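Local coordinates for periplasmic binding protein (Agrobacterium tumefaciens str. B6, PDB 5L9G) that binds the opine mannopine in the periplasm, probably delivering it to an ABC transporter for uptake, at residues A334-A337 with Y338-R342. Residues are numbered along the deposited sequence; the frame is centred on the assembly and turned at random.
Sequences ASEA and YDNVR
A chi1 of -82° sets CG of Asp-339 beside its own backbone N and anti to its carbonyl carbon, 3.2 Å from Ser-335 O, one turn earlier; in Tyr-338 the ring runs anti to the backbone N (chi1 -167°) and leaves the preceding turn behind. This is one continuous piece of the C-terminal alpha-helix 324-343, and regular i to i+4 bonds join its turns: Tyr-338 N to Ala-334 O at 2.9 Å, followed by Asp-339 to Ser-335, Asn-340 to Glu-336 and Val-341 to Ala-337. Ser-335 O accepts Asp-339 N at 3.0 Å, while Asp-339 OD1 lies 3.3 Å from Ser-335 O, two acceptors with no bond between them. What occupies OD1 is Arg-342, in an i to i+3 salt bridge along one face of the helix. Its NH2 reaches OD1 of Asp-339 at 3.0 Å, coming in on the anti side and 33° out of the carboxylate plane, and NH1 of Arg-342 adds a weak second bond to the same oxygen. The pairing probably offsets some of the negative charge beside the Ser-335 carbonyl. Buried Val-341 lays CG2 3.6 Å from Ala-337 O. This last long helix of the periplasmic binding protein packs on helix 184-197, Ala-337 against Ile-191, Tyr-338 against Leu-194 and Val-341 against Leu-194 and Thr-195, and on strand 201-205, where Trp-204 touches both Val-341 and Arg-342. OG of Ser-335 hydrogen-bonds Ala-331 O, and the Ser-335 side chain lies about 10 Å from the bound mannopine. At the far end of the Tyr-338 ring, OH hydrogen-bonds the main-chain oxygen of Trp-156, while the Arg-342 guanidinium has CG of Tyr-338 at its edge, in plane.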
ATOM      1  N   ALA A 334     -15.092  -7.043  -5.653  1.00 54.49           N
ATOM      2  CA  ALA A 334     -14.726  -5.931  -4.776  1.00 51.65           C
ATOM      3  C   ALA A 334     -14.625  -4.595  -5.505  1.00 54.79           C
ATOM      4  O   ALA A 334     -15.215  -3.620  -5.040  1.00 53.40           O
ATOM      5  CB  ALA A 334     -13.456  -6.252  -4.017  1.00 50.74           C
ATOM      6  N   SER A 335     -13.976  -4.572  -6.684  1.00 53.45           N
ATOM      7  CA  SER A 335     -13.835  -3.364  -7.505  1.00 54.68           C
ATOM      8  C   SER A 335     -15.197  -2.792  -7.910  1.00 58.13           C
ATOM      9  O   SER A 335     -15.454  -1.617  -7.643  1.00 55.83           O
ATOM     10  CB  SER A 335     -12.991  -3.646  -8.747  1.00 61.63           C
ATOM     11  OG  SER A 335     -11.652  -3.916  -8.368  1.00 73.26           O
ATOM     12  N   GLU A 336     -16.079  -3.631  -8.503  1.00 56.86           N
ATOM     13  CA  GLU A 336     -17.416  -3.230  -8.935  1.00 57.75           C
ATOM     14  C   GLU A 336     -18.314  -2.783  -7.771  1.00 59.14           C
ATOM     15  O   GLU A 336     -18.926  -1.722  -7.864  1.00 58.78           O
ATOM     16  CB  GLU A 336     -18.084  -4.339  -9.794  1.00 62.59           C
ATOM     17  CG  GLU A 336     -19.535  -4.062 -10.163  1.00 75.70           C
ATOM     18  CD  GLU A 336     -20.113  -4.953 -11.241  1.00104.80           C
ATOM     19  OE1 GLU A 336     -20.821  -5.929 -10.897  1.00 95.19           O
ATOM     20  OE2 GLU A 336     -19.879  -4.659 -12.434  1.00106.27           O
ATOM     21  N   ALA A 337     -18.414  -3.591  -6.691  1.00 55.09           N
ATOM     22  CA  ALA A 337     -19.254  -3.248  -5.546  1.00 53.55           C
ATOM     23  C   ALA A 337     -18.797  -1.945  -4.856  1.00 54.23           C
ATOM     24  O   ALA A 337     -19.633  -1.113  -4.491  1.00 52.51           O
ATOM     25  CB  ALA A 337     -19.282  -4.399  -4.556  1.00 54.27           C
ATOM     26  N   TYR A 338     -17.470  -1.754  -4.712  1.00 49.81           N
ATOM     27  CA  TYR A 338     -16.927  -0.550  -4.074  1.00 47.23           C
ATOM     28  C   TYR A 338     -17.115   0.685  -4.978  1.00 51.33           C
ATOM     29  O   TYR A 338     -17.473   1.746  -4.469  1.00 49.79           O
ATOM     30  CB  TYR A 338     -15.479  -0.767  -3.649  1.00 46.33           C
ATOM     31  CG  TYR A 338     -14.920   0.296  -2.723  1.00 45.79           C
ATOM     32  CD1 TYR A 338     -15.541   0.590  -1.509  1.00 46.59           C
ATOM     33  CD2 TYR A 338     -13.728   0.948  -3.022  1.00 45.15           C
ATOM     34  CE1 TYR A 338     -15.013   1.544  -0.637  1.00 43.90           C
ATOM     35  CE2 TYR A 338     -13.184   1.897  -2.154  1.00 43.88           C
ATOM     36  CZ  TYR A 338     -13.824   2.182  -0.957  1.00 44.94           C
ATOM     37  OH  TYR A 338     -13.269   3.093  -0.091  1.00 39.93           O
ATOM     38  N   ASP A 339     -17.012   0.518  -6.317  1.00 52.21           N
ATOM     39  CA  ASP A 339     -17.309   1.580  -7.293  1.00 54.13           C
ATOM     40  C   ASP A 339     -18.737   2.089  -7.027  1.00 59.01           C
ATOM     41  O   ASP A 339     -18.956   3.290  -7.001  1.00 57.35           O
ATOM     42  CB  ASP A 339     -17.236   1.053  -8.757  1.00 57.99           C
ATOM     43  CG  ASP A 339     -15.864   0.966  -9.411  1.00 65.67           C
ATOM     44  OD1 ASP A 339     -14.874   1.457  -8.803  1.00 61.37           O
ATOM     45  OD2 ASP A 339     -15.776   0.400 -10.529  1.00 70.71           O
ATOM     46  N   ASN A 340     -19.697   1.169  -6.795  1.00 58.74           N
ATOM     47  CA  ASN A 340     -21.093   1.515  -6.537  1.00 59.91           C
ATOM     48  C   ASN A 340     -21.299   2.253  -5.222  1.00 60.32           C
ATOM     49  O   ASN A 340     -22.092   3.191  -5.181  1.00 60.27           O
ATOM     50  CB  ASN A 340     -21.993   0.302  -6.650  1.00 65.70           C
ATOM     51  CG  ASN A 340     -22.330   0.033  -8.087  1.00 93.93           C
ATOM     52  OD1 ASN A 340     -21.593  -0.649  -8.810  1.00 89.72           O
ATOM     53  ND2 ASN A 340     -23.367   0.695  -8.570  1.00 90.85           N
ATOM     54  N   VAL A 341     -20.565   1.869  -4.163  1.00 53.67           N
ATOM     55  CA  VAL A 341     -20.609   2.564  -2.873  1.00 52.47           C
ATOM     56  C   VAL A 341     -20.213   4.049  -3.064  1.00 53.62           C
ATOM     57  O   VAL A 341     -20.901   4.934  -2.555  1.00 53.13           O
ATOM     58  CB  VAL A 341     -19.717   1.850  -1.808  1.00 54.17           C
ATOM     59  CG1 VAL A 341     -19.471   2.738  -0.590  1.00 52.46           C
ATOM     60  CG2 VAL A 341     -20.342   0.521  -1.381  1.00 55.03           C
ATOM     61  N   ARG A 342     -19.123   4.315  -3.795  1.00 50.49           N
ATOM     62  CA  ARG A 342     -18.642   5.688  -3.977  1.00 50.42           C
ATOM     63  C   ARG A 342     -19.507   6.479  -4.945  1.00 57.57           C
ATOM     64  O   ARG A 342     -19.599   7.699  -4.824  1.00 54.26           O
ATOM     65  CB  ARG A 342     -17.176   5.718  -4.427  1.00 49.47           C
ATOM     66  CG  ARG A 342     -16.256   4.799  -3.621  1.00 46.94           C
ATOM     67  CD  ARG A 342     -14.799   5.000  -4.002  1.00 54.75           C
ATOM     68  NE  ARG A 342     -14.593   5.048  -5.451  1.00 51.45           N
ATOM     69  CZ  ARG A 342     -14.419   3.983  -6.221  1.00 62.23           C
ATOM     70  NH1 ARG A 342     -14.418   2.765  -5.692  1.00 56.64           N
ATOM     71  NH2 ARG A 342     -14.240   4.124  -7.524  1.00 53.38           N
TER